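Local coordinates for protein multisubunit Na+/H+ antiporter, D subunit (PDB 6Z16) that probably carries out cation/proton antiport across the cell membrane as the D subunit of a multisubunit Na+/H+ antiporter of the Mrp type, at residues 360-374 with 426-440. Numbering follows the deposited sequence.
Sequences SGLITSYPLLGWAFF and FMNGFWGEKKGFEQK. With PTY (phosphatidylethanolamine), chain S.
The backbone oxygen of Phe-430, O, takes the N-H of Leu-362 (N to O 2.9 Å) and, more weakly, that of Ile-363. Here, in the antiporter-like membrane fold shared with complex I, the loop entering transmembrane helix 367-381 is tied to the loop leaving helix 405-429. Gly-361, with phi at +92°, lies so close to Glu-433 O and Lys-434 N that a side chain would clash. Leu-362 suits its place because its two methyls part between rings: CD1 sits over a face of Phe-430, while CD2 lies 3.6 Å from the centroid of Phe-437, nearly on the ring normal. Phe-437 turns its edge to the carbonyl oxygens of Ser-360 and Gly-361, where its slightly positive C-H groups are well placed. Deeper along the helices, Gly-370 lets Phe-430 CE1 come within 3.6 Å of its CA. Phe-373 and Phe-374 both carry CG anti to the backbone N (chi1 near -176°), reaching Phe-430 and Phe-426 respectively; Phe-374 CD1 lies over a face of Phe-426. The Trp-371 indole lies between the lipid and the protein, one face against a phosphatidylethanolamine acyl chain, the other against Ile-363 CD1. At the far end, the Tyr-366 hydroxyl OH donates to Lys-440 O at 2.6 Å, coming from above the carbonyl plane, 37° out of it.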
ATOM      1  N   SER D 360      16.083 -78.601  34.948  1.00 56.85           N
ATOM      2  CA  SER D 360      17.352 -78.904  35.593  1.00 55.39           C
ATOM      3  C   SER D 360      18.309 -79.478  34.561  1.00 48.14           C
ATOM      4  O   SER D 360      17.886 -80.042  33.551  1.00 49.05           O
ATOM      5  CB  SER D 360      17.170 -79.883  36.756  1.00 70.04           C
ATOM      6  OG  SER D 360      16.687 -81.132  36.296  1.00 73.90           O
ATOM      7  N   GLY D 361      19.600 -79.322  34.826  1.00 42.97           N
ATOM      8  CA  GLY D 361      20.613 -79.956  34.009  1.00 39.47           C
ATOM      9  C   GLY D 361      21.137 -79.113  32.867  1.00 44.09           C
ATOM     10  O   GLY D 361      21.187 -79.580  31.727  1.00 51.14           O
ATOM     11  N   LEU D 362      21.553 -77.882  33.154  1.00 34.82           N
ATOM     12  CA  LEU D 362      22.031 -76.983  32.116  1.00 33.47           C
ATOM     13  C   LEU D 362      23.548 -76.964  31.976  1.00 37.78           C
ATOM     14  O   LEU D 362      24.045 -76.495  30.949  1.00 41.85           O
ATOM     15  CB  LEU D 362      21.550 -75.554  32.381  1.00 40.23           C
ATOM     16  CG  LEU D 362      20.081 -75.133  32.336  1.00 46.44           C
ATOM     17  CD1 LEU D 362      19.972 -73.717  32.845  1.00 38.54           C
ATOM     18  CD2 LEU D 362      19.519 -75.209  30.948  1.00 24.61           C
ATOM     19  N   ILE D 363      24.287 -77.443  32.981  1.00 37.00           N
ATOM     20  CA  ILE D 363      25.741 -77.566  32.884  1.00 25.56           C
ATOM     21  C   ILE D 363      26.135 -78.580  31.818  1.00 34.48           C
ATOM     22  O   ILE D 363      27.108 -78.375  31.084  1.00 38.94           O
ATOM     23  CB  ILE D 363      26.323 -77.908  34.273  1.00 32.00           C
ATOM     24  CG1 ILE D 363      26.276 -76.689  35.179  1.00 24.47           C
ATOM     25  CG2 ILE D 363      27.750 -78.421  34.208  1.00 69.00           C
ATOM     26  CD1 ILE D 363      27.134 -75.568  34.691  1.00 23.48           C
ATOM     27  N   THR D 364      25.350 -79.646  31.657  1.00 38.40           N
ATOM     28  CA  THR D 364      25.659 -80.659  30.655  1.00 47.93           C
ATOM     29  C   THR D 364      25.474 -80.172  29.223  1.00 47.35           C
ATOM     30  O   THR D 364      25.899 -80.867  28.297  1.00 49.11           O
ATOM     31  CB  THR D 364      24.791 -81.898  30.862  1.00 67.69           C
ATOM     32  OG1 THR D 364      23.423 -81.574  30.593  1.00109.99           O
ATOM     33  CG2 THR D 364      24.898 -82.372  32.286  1.00 78.40           C
ATOM     34  N   SER D 365      24.855 -79.011  29.017  1.00 44.94           N
ATOM     35  CA  SER D 365      24.639 -78.470  27.686  1.00 34.69           C
ATOM     36  C   SER D 365      25.101 -77.035  27.515  1.00 27.43           C
ATOM     37  O   SER D 365      25.324 -76.622  26.373  1.00 22.97           O
ATOM     38  CB  SER D 365      23.155 -78.552  27.313  1.00 30.88           C
ATOM     39  OG  SER D 365      22.732 -79.899  27.251  1.00 34.86           O
ATOM     40  N   TYR D 366      25.246 -76.261  28.586  1.00 26.28           N
ATOM     41  CA  TYR D 366      25.643 -74.855  28.490  1.00 34.88           C
ATOM     42  C   TYR D 366      26.678 -74.553  29.567  1.00 23.41           C
ATOM     43  O   TYR D 366      26.379 -73.893  30.567  1.00 15.73           O
ATOM     44  CB  TYR D 366      24.421 -73.943  28.620  1.00 43.26           C
ATOM     45  CG  TYR D 366      23.360 -74.211  27.577  1.00 44.44           C
ATOM     46  CD1 TYR D 366      23.459 -73.687  26.301  1.00 59.89           C
ATOM     47  CD2 TYR D 366      22.275 -75.020  27.867  1.00 43.66           C
ATOM     48  CE1 TYR D 366      22.502 -73.954  25.348  1.00 68.19           C
ATOM     49  CE2 TYR D 366      21.320 -75.297  26.923  1.00 47.21           C
ATOM     50  CZ  TYR D 366      21.434 -74.759  25.669  1.00 59.46           C
ATOM     51  OH  TYR D 366      20.474 -75.030  24.732  1.00 68.05           O
ATOM     52  N   PRO D 367      27.927 -75.003  29.378  1.00 30.20           N
ATOM     53  CA  PRO D 367      28.901 -74.899  30.474  1.00 24.74           C
ATOM     54  C   PRO D 367      29.418 -73.495  30.700  1.00 19.33           C
ATOM     55  O   PRO D 367      29.669 -73.114  31.851  1.00 19.23           O
ATOM     56  CB  PRO D 367      30.027 -75.836  30.022  1.00 25.25           C
ATOM     57  CG  PRO D 367      29.433 -76.684  28.964  1.00 27.40           C
ATOM     58  CD  PRO D 367      28.473 -75.798  28.268  1.00 30.00           C
ATOM     59  N   LEU D 368      29.593 -72.716  29.631  1.00 24.89           N
ATOM     60  CA  LEU D 368      30.133 -71.367  29.772  1.00 31.61           C
ATOM     61  C   LEU D 368      29.146 -70.449  30.474  1.00 39.89           C
ATOM     62  O   LEU D 368      29.528 -69.686  31.369  1.00 37.82           O
ATOM     63  CB  LEU D 368      30.508 -70.810  28.402  1.00 32.92           C
ATOM     64  CG  LEU D 368      31.059 -69.386  28.395  1.00 42.11           C
ATOM     65  CD1 LEU D 368      32.312 -69.306  29.220  1.00 44.42           C
ATOM     66  CD2 LEU D 368      31.330 -68.940  26.980  1.00 41.13           C
ATOM     67  N   LEU D 369      27.868 -70.540  30.095  1.00 41.30           N
ATOM     68  CA  LEU D 369      26.805 -69.799  30.766  1.00 37.05           C
ATOM     69  C   LEU D 369      26.674 -70.210  32.226  1.00 34.26           C
ATOM     70  O   LEU D 369      26.467 -69.359  33.098  1.00 35.19           O
ATOM     71  CB  LEU D 369      25.488 -70.030  30.030  1.00 44.16           C
ATOM     72  CG  LEU D 369      24.221 -69.374  30.564  1.00 47.96           C
ATOM     73  CD1 LEU D 369      24.287 -67.868  30.447  1.00 72.72           C
ATOM     74  CD2 LEU D 369      23.028 -69.930  29.838  1.00 51.21           C
ATOM     75  N   GLY D 370      26.827 -71.505  32.509  1.00 33.57           N
ATOM     76  CA  GLY D 370      26.707 -71.981  33.877  1.00 26.30           C
ATOM     77  C   GLY D 370      27.813 -71.473  34.780  1.00 24.12           C
ATOM     78  O   GLY D 370      27.550 -70.965  35.874  1.00 25.29           O
ATOM     79  N   TRP D 371      29.060 -71.568  34.326  1.00 24.10           N
ATOM     80  CA  TRP D 371      30.129 -71.083  35.186  1.00 28.60           C
ATOM     81  C   TRP D 371      30.213 -69.564  35.208  1.00 31.15           C
ATOM     82  O   TRP D 371      30.660 -68.997  36.215  1.00 38.27           O
ATOM     83  CB  TRP D 371      31.456 -71.725  34.790  1.00 32.75           C
ATOM     84  CG  TRP D 371      31.432 -73.188  35.094  1.00 48.73           C
ATOM     85  CD1 TRP D 371      31.321 -74.213  34.203  1.00 55.54           C
ATOM     86  CD2 TRP D 371      31.425 -73.786  36.392  1.00 53.02           C
ATOM     87  NE1 TRP D 371      31.290 -75.413  34.862  1.00 48.20           N
ATOM     88  CE2 TRP D 371      31.346 -75.177  36.208  1.00 50.17           C
ATOM     89  CE3 TRP D 371      31.498 -73.282  37.694  1.00 55.00           C
ATOM     90  CZ2 TRP D 371      31.335 -76.063  37.269  1.00 46.94           C
ATOM     91  CZ3 TRP D 371      31.489 -74.163  38.740  1.00 50.72           C
ATOM     92  CH2 TRP D 371      31.410 -75.537  38.526  1.00 45.31           C
ATOM     93  N   ALA D 372      29.707 -68.889  34.170  1.00 25.24           N
ATOM     94  CA  ALA D 372      29.578 -67.439  34.220  1.00 21.44           C
ATOM     95  C   ALA D 372      28.539 -67.007  35.247  1.00 22.39           C
ATOM     96  O   ALA D 372      28.761 -66.043  35.988  1.00 21.84           O
ATOM     97  CB  ALA D 372      29.218 -66.909  32.836  1.00 23.16           C
ATOM     98  N   PHE D 373      27.411 -67.724  35.323  1.00 22.87           N
ATOM     99  CA  PHE D 373      26.405 -67.406  36.332  1.00 30.17           C
ATOM    100  C   PHE D 373      26.894 -67.736  37.732  1.00 33.56           C
ATOM    101  O   PHE D 373      26.528 -67.047  38.689  1.00 24.30           O
ATOM    102  CB  PHE D 373      25.099 -68.149  36.048  1.00 42.51           C
ATOM    103  CG  PHE D 373      23.989 -67.797  37.000  1.00 65.17           C
ATOM    104  CD1 PHE D 373      23.330 -66.584  36.894  1.00 66.02           C
ATOM    105  CD2 PHE D 373      23.615 -68.668  38.010  1.00 64.73           C
ATOM    106  CE1 PHE D 373      22.318 -66.251  37.768  1.00 62.10           C
ATOM    107  CE2 PHE D 373      22.604 -68.337  38.887  1.00 65.75           C
ATOM    108  CZ  PHE D 373      21.957 -67.126  38.764  1.00 63.71           C
ATOM    109  N   PHE D 374      27.723 -68.775  37.863  1.00 34.31           N
ATOM    110  CA  PHE D 374      28.326 -69.113  39.149  1.00 24.55           C
ATOM    111  C   PHE D 374      29.244 -67.997  39.644  1.00 20.94           C
ATOM    112  O   PHE D 374      29.168 -67.582  40.811  1.00 18.42           O
ATOM    113  CB  PHE D 374      29.080 -70.436  39.008  1.00 43.98           C
ATOM    114  CG  PHE D 374      29.692 -70.939  40.281  1.00 64.24           C
ATOM    115  CD1 PHE D 374      28.906 -71.499  41.273  1.00 63.81           C
ATOM    116  CD2 PHE D 374      31.059 -70.881  40.470  1.00 61.49           C
ATOM    117  CE1 PHE D 374      29.473 -71.968  42.437  1.00 52.15           C
ATOM    118  CE2 PHE D 374      31.627 -71.355  41.628  1.00 57.06           C
ATOM    119  CZ  PHE D 374      30.833 -71.892  42.614  1.00 55.56           C
ATOM    120  N   PHE D 426      21.259 -71.364  40.895  1.00 43.55           N
ATOM    121  CA  PHE D 426      22.337 -72.143  40.279  1.00 35.75           C
ATOM    122  C   PHE D 426      22.212 -73.638  40.559  1.00 25.89           C
ATOM    123  O   PHE D 426      22.380 -74.458  39.653  1.00 22.80           O
ATOM    124  CB  PHE D 426      23.699 -71.640  40.754  1.00 34.41           C
ATOM    125  CG  PHE D 426      24.853 -72.452  40.236  1.00 46.89           C
ATOM    126  CD1 PHE D 426      25.241 -72.359  38.916  1.00 46.96           C
ATOM    127  CD2 PHE D 426      25.553 -73.307  41.073  1.00 52.49           C
ATOM    128  CE1 PHE D 426      26.293 -73.109  38.432  1.00 51.07           C
ATOM    129  CE2 PHE D 426      26.606 -74.058  40.596  1.00 43.08           C
ATOM    130  CZ  PHE D 426      26.977 -73.954  39.274  1.00 46.92           C
ATOM    131  N   MET D 427      21.921 -74.015  41.799  1.00 22.79           N
ATOM    132  CA  MET D 427      21.908 -75.422  42.163  1.00 27.07           C
ATOM    133  C   MET D 427      20.662 -76.139  41.686  1.00 36.50           C
ATOM    134  O   MET D 427      20.734 -77.328  41.367  1.00 36.72           O
ATOM    135  CB  MET D 427      22.040 -75.584  43.671  1.00 30.86           C
ATOM    136  CG  MET D 427      23.387 -75.196  44.205  1.00 47.38           C
ATOM    137  SD  MET D 427      23.459 -75.431  45.976  1.00 81.35           S
ATOM    138  CE  MET D 427      23.460 -77.215  46.025  1.00110.65           C
ATOM    139  N   ASN D 428      19.513 -75.470  41.633  1.00 46.05           N
ATOM    140  CA  ASN D 428      18.344 -76.173  41.133  1.00 41.26           C
ATOM    141  C   ASN D 428      18.216 -76.094  39.622  1.00 42.63           C
ATOM    142  O   ASN D 428      17.642 -77.000  39.012  1.00 41.31           O
ATOM    143  CB  ASN D 428      17.081 -75.628  41.792  1.00 45.19           C
ATOM    144  CG  ASN D 428      17.061 -75.849  43.282  1.00 59.59           C
ATOM    145  OD1 ASN D 428      17.102 -74.902  44.063  1.00 60.27           O
ATOM    146  ND2 ASN D 428      16.990 -77.107  43.690  1.00 66.01           N
ATOM    147  N   GLY D 429      18.746 -75.044  39.000  1.00 42.48           N
ATOM    148  CA  GLY D 429      18.639 -74.903  37.565  1.00 37.71           C
ATOM    149  C   GLY D 429      19.732 -75.600  36.789  1.00 36.21           C
ATOM    150  O   GLY D 429      19.449 -76.364  35.867  1.00 34.81           O
ATOM    151  N   PHE D 430      20.988 -75.358  37.157  1.00 37.67           N
ATOM    152  CA  PHE D 430      22.096 -75.858  36.357  1.00 33.17           C
ATOM    153  C   PHE D 430      22.460 -77.298  36.708  1.00 37.81           C
ATOM    154  O   PHE D 430      22.671 -78.117  35.810  1.00 41.09           O
ATOM    155  CB  PHE D 430      23.296 -74.925  36.508  1.00 31.01           C
ATOM    156  CG  PHE D 430      23.103 -73.583  35.853  1.00 42.53           C
ATOM    157  CD1 PHE D 430      23.330 -73.422  34.501  1.00 48.84           C
ATOM    158  CD2 PHE D 430      22.684 -72.489  36.585  1.00 40.73           C
ATOM    159  CE1 PHE D 430      23.138 -72.203  33.891  1.00 48.21           C
ATOM    160  CE2 PHE D 430      22.503 -71.264  35.983  1.00 28.86           C
ATOM    161  CZ  PHE D 430      22.733 -71.121  34.637  1.00 35.30           C
ATOM    162  N   TRP D 431      22.526 -77.639  37.990  1.00 34.09           N
ATOM    163  CA  TRP D 431      22.808 -79.012  38.378  1.00 35.30           C
ATOM    164  C   TRP D 431      21.558 -79.882  38.257  1.00105.49           C
ATOM    165  O   TRP D 431      20.461 -79.406  37.969  1.00105.65           O
ATOM    166  CB  TRP D 431      23.359 -79.063  39.800  1.00 29.61           C
ATOM    167  CG  TRP D 431      24.785 -78.641  39.907  1.00 34.33           C
ATOM    168  CD1 TRP D 431      25.660 -78.456  38.885  1.00 31.42           C
ATOM    169  CD2 TRP D 431      25.503 -78.345  41.107  1.00 42.08           C
ATOM    170  NE1 TRP D 431      26.882 -78.070  39.369  1.00 29.49           N
ATOM    171  CE2 TRP D 431      26.809 -77.990  40.732  1.00 39.74           C
ATOM    172  CE3 TRP D 431      25.166 -78.343  42.461  1.00 46.73           C
ATOM    173  CZ2 TRP D 431      27.782 -77.642  41.663  1.00 42.27           C
ATOM    174  CZ3 TRP D 431      26.133 -77.995  43.382  1.00 48.84           C
ATOM    175  CH2 TRP D 431      27.425 -77.649  42.980  1.00 45.67           C
ATOM    176  N   GLY D 432      21.736 -81.177  38.481  1.00 51.15           N
ATOM    177  CA  GLY D 432      20.659 -82.141  38.349  1.00 34.39           C
ATOM    178  C   GLY D 432      20.685 -82.836  37.005  1.00 35.06           C
ATOM    179  O   GLY D 432      21.551 -82.603  36.159  1.00 38.58           O
ATOM    180  N   GLU D 433      19.708 -83.713  36.805  1.00 40.30           N
ATOM    181  CA  GLU D 433      19.577 -84.376  35.519  1.00 57.35           C
ATOM    182  C   GLU D 433      18.739 -83.526  34.567  1.00 71.96           C
ATOM    183  O   GLU D 433      18.071 -82.574  34.965  1.00 82.38           O
ATOM    184  CB  GLU D 433      18.951 -85.761  35.670  1.00 69.12           C
ATOM    185  CG  GLU D 433      17.481 -85.735  36.037  1.00 99.22           C
ATOM    186  CD  GLU D 433      16.867 -87.119  36.085  1.00105.81           C
ATOM    187  OE1 GLU D 433      17.593 -88.104  35.839  1.00102.44           O
ATOM    188  OE2 GLU D 433      15.655 -87.220  36.363  1.00104.46           O
ATOM    189  N   LYS D 434      18.759 -83.902  33.294  1.00 77.39           N
ATOM    190  CA  LYS D 434      18.123 -83.134  32.227  1.00 67.03           C
ATOM    191  C   LYS D 434      16.649 -83.504  32.126  1.00 73.84           C
ATOM    192  O   LYS D 434      16.315 -84.637  31.768  1.00 74.50           O
ATOM    193  CB  LYS D 434      18.829 -83.409  30.904  1.00 87.50           C
ATOM    194  CG  LYS D 434      18.200 -82.731  29.708  1.00113.58           C
ATOM    195  CD  LYS D 434      18.981 -83.018  28.447  1.00120.69           C
ATOM    196  CE  LYS D 434      18.271 -82.454  27.236  1.00134.78           C
ATOM    197  NZ  LYS D 434      18.235 -80.976  27.278  1.00148.28           N
ATOM    198  N   LYS D 435      15.759 -82.553  32.427  1.00 76.61           N
ATOM    199  CA  LYS D 435      14.339 -82.793  32.172  1.00 78.88           C
ATOM    200  C   LYS D 435      13.586 -81.630  31.542  1.00 71.60           C
ATOM    201  O   LYS D 435      12.559 -81.877  30.900  1.00 80.65           O
ATOM    202  CB  LYS D 435      13.610 -83.190  33.464  1.00 81.44           C
ATOM    203  CG  LYS D 435      13.454 -82.069  34.475  1.00 74.86           C
ATOM    204  CD  LYS D 435      12.693 -82.519  35.700  1.00 76.98           C
ATOM    205  CE  LYS D 435      12.458 -81.353  36.643  1.00 83.03           C
ATOM    206  NZ  LYS D 435      13.731 -80.834  37.205  1.00 86.18           N
ATOM    207  N   GLY D 436      14.032 -80.386  31.670  1.00 50.67           N
ATOM    208  CA  GLY D 436      13.112 -79.287  31.453  1.00 43.75           C
ATOM    209  C   GLY D 436      13.096 -78.636  30.090  1.00 48.49           C
ATOM    210  O   GLY D 436      12.083 -78.059  29.688  1.00 49.43           O
ATOM    211  N   PHE D 437      14.201 -78.726  29.362  1.00 56.46           N
ATOM    212  CA  PHE D 437      14.439 -77.884  28.204  1.00 51.41           C
ATOM    213  C   PHE D 437      14.793 -78.754  27.007  1.00 51.61           C
ATOM    214  O   PHE D 437      14.938 -79.973  27.113  1.00 61.74           O
ATOM    215  CB  PHE D 437      15.534 -76.854  28.509  1.00 47.44           C
ATOM    216  CG  PHE D 437      16.902 -77.448  28.739  1.00 59.53           C
ATOM    217  CD1 PHE D 437      17.250 -77.993  29.967  1.00 59.26           C
ATOM    218  CD2 PHE D 437      17.867 -77.389  27.751  1.00 59.39           C
ATOM    219  CE1 PHE D 437      18.500 -78.529  30.176  1.00 49.15           C
ATOM    220  CE2 PHE D 437      19.125 -77.907  27.963  1.00 59.60           C
ATOM    221  CZ  PHE D 437      19.440 -78.476  29.177  1.00 54.31           C
ATOM    222  N   GLU D 438      14.912 -78.110  25.852  1.00 55.35           N
ATOM    223  CA  GLU D 438      15.289 -78.750  24.603  1.00 64.24           C
ATOM    224  C   GLU D 438      16.502 -78.012  24.060  1.00 73.67           C
ATOM    225  O   GLU D 438      16.634 -76.803  24.272  1.00 74.99           O
ATOM    226  CB  GLU D 438      14.118 -78.728  23.605  1.00 77.60           C
ATOM    227  CG  GLU D 438      14.363 -79.412  22.268  1.00110.44           C
ATOM    228  CD  GLU D 438      14.544 -80.908  22.389  1.00121.73           C
ATOM    229  OE1 GLU D 438      13.986 -81.507  23.332  1.00119.97           O
ATOM    230  OE2 GLU D 438      15.247 -81.488  21.537  1.00117.41           O
ATOM    231  N   GLN D 439      17.398 -78.745  23.396  1.00 74.83           N
ATOM    232  CA  GLN D 439      18.682 -78.197  22.974  1.00 86.09           C
ATOM    233  C   GLN D 439      18.506 -77.119  21.913  1.00 87.28           C
ATOM    234  O   GLN D 439      18.009 -77.384  20.815  1.00 88.28           O
ATOM    235  CB  GLN D 439      19.578 -79.313  22.448  1.00 96.04           C
ATOM    236  CG  GLN D 439      20.970 -78.857  22.065  1.00 97.61           C
ATOM    237  CD  GLN D 439      21.771 -78.388  23.259  1.00 97.82           C
ATOM    238  OE1 GLN D 439      21.696 -78.976  24.336  1.00 95.21           O
ATOM    239  NE2 GLN D 439      22.555 -77.334  23.072  1.00 93.29           N
ATOM    240  N   LYS D 440      18.919 -75.902  22.253  1.00 82.63           N
ATOM    241  CA  LYS D 440      18.770 -74.744  21.384  1.00 81.64           C
ATOM    242  C   LYS D 440      20.056 -73.944  21.476  1.00 81.71           C
ATOM    243  O   LYS D 440      20.440 -73.523  22.569  1.00 80.96           O
ATOM    244  CB  LYS D 440      17.559 -73.899  21.802  1.00 99.75           C
ATOM    245  CG  LYS D 440      17.201 -72.737  20.873  1.00123.23           C
ATOM    246  CD  LYS D 440      17.747 -71.392  21.347  1.00124.47           C
ATOM    247  CE  LYS D 440      17.035 -70.899  22.582  1.00116.21           C
ATOM    248  NZ  LYS D 440      17.553 -69.568  23.004  1.00112.51           N
TER
HETATM  249  C1  PTY S 905      35.718 -77.103  32.600  1.00104.06           C
HETATM  250  C2  PTY S 905      33.259 -80.003  27.224  1.00136.19           C
HETATM  251  C3  PTY S 905      32.310 -79.854  28.432  1.00137.73           C
HETATM  252  O4  PTY S 905      36.235 -76.027  33.415  1.00 95.90           O
HETATM  253  C5  PTY S 905      33.893 -77.646  30.978  1.00114.47           C
HETATM  254  C6  PTY S 905      34.492 -76.604  31.883  1.00112.52           C
HETATM  255  O7  PTY S 905      34.875 -75.459  31.057  1.00104.54           O
HETATM  256  C8  PTY S 905      33.972 -74.477  30.906  1.00 99.17           C
HETATM  257  O10 PTY S 905      32.870 -74.503  31.376  1.00111.04           O
HETATM  258  C11 PTY S 905      34.521 -73.344  30.097  1.00 78.33           C
HETATM  259  C12 PTY S 905      34.333 -72.005  30.792  1.00 68.30           C
HETATM  260  C13 PTY S 905      35.007 -71.950  32.145  1.00 61.30           C
HETATM  261  C14 PTY S 905      34.772 -70.655  32.902  1.00 68.48           C
HETATM  262  C15 PTY S 905      35.463 -70.623  34.253  1.00 84.10           C
HETATM  263  C16 PTY S 905      34.831 -69.667  35.249  1.00109.43           C
HETATM  264  C17 PTY S 905      35.506 -68.311  35.357  1.00129.80           C
HETATM  265  C18 PTY S 905      36.666 -68.265  36.343  1.00133.67           C
HETATM  266  C19 PTY S 905      37.083 -66.848  36.714  1.00136.30           C
HETATM  267  C20 PTY S 905      38.173 -66.761  37.769  1.00132.33           C
HETATM  268  C21 PTY S 905      38.600 -65.335  38.082  1.00121.93           C
HETATM  269  C22 PTY S 905      39.912 -65.235  38.844  1.00122.71           C
HETATM  270  C23 PTY S 905      40.616 -63.899  38.667  1.00122.63           C
HETATM  271  C24 PTY S 905      41.911 -63.755  39.452  1.00128.85           C
HETATM  272  C25 PTY S 905      43.038 -64.680  39.014  1.00134.23           C
HETATM  273  C26 PTY S 905      44.300 -64.514  39.850  1.00134.65           C
HETATM  274  C27 PTY S 905      45.430 -65.474  39.506  1.00128.98           C
HETATM  275  C28 PTY S 905      46.637 -65.320  40.418  1.00119.12           C
HETATM  276  C29 PTY S 905      47.827 -66.140  39.985  1.00104.29           C
HETATM  277  C30 PTY S 905      35.902 -76.040  34.704  1.00 89.56           C
HETATM  278  C31 PTY S 905      36.538 -74.902  35.444  1.00 76.60           C
HETATM  279  O30 PTY S 905      35.189 -76.866  35.199  1.00 89.52           O
HETATM  280  C32 PTY S 905      35.537 -73.900  36.000  1.00 66.48           C
HETATM  281  C33 PTY S 905      34.909 -74.350  37.299  1.00 56.94           C
HETATM  282  C34 PTY S 905      35.624 -73.856  38.542  1.00 64.13           C
HETATM  283  C35 PTY S 905      35.353 -72.405  38.900  1.00 60.87           C
HETATM  284  C36 PTY S 905      35.963 -72.006  40.232  1.00 51.23           C
HETATM  285  C37 PTY S 905      35.695 -70.572  40.661  1.00 56.00           C
HETATM  286  C38 PTY S 905      36.263 -70.247  42.031  1.00 60.67           C
HETATM  287  C39 PTY S 905      35.858 -68.888  42.579  1.00 84.77           C
HETATM  288  C40 PTY S 905      36.473 -67.702  41.857  1.00120.13           C
HETATM  289  C41 PTY S 905      37.988 -67.623  41.967  1.00136.15           C
HETATM  290  P1  PTY S 905      32.542 -79.942  31.100  1.00136.02           P
HETATM  291  O11 PTY S 905      33.124 -80.019  29.618  1.00139.51           O
HETATM  292  O12 PTY S 905      31.067 -79.564  30.976  1.00124.22           O
HETATM  293  O13 PTY S 905      32.805 -81.190  31.849  1.00133.03           O
HETATM  294  O14 PTY S 905      33.288 -78.689  31.767  1.00121.66           O
HETATM  295  N1  PTY S 905      33.433 -78.697  26.585  1.00135.39           N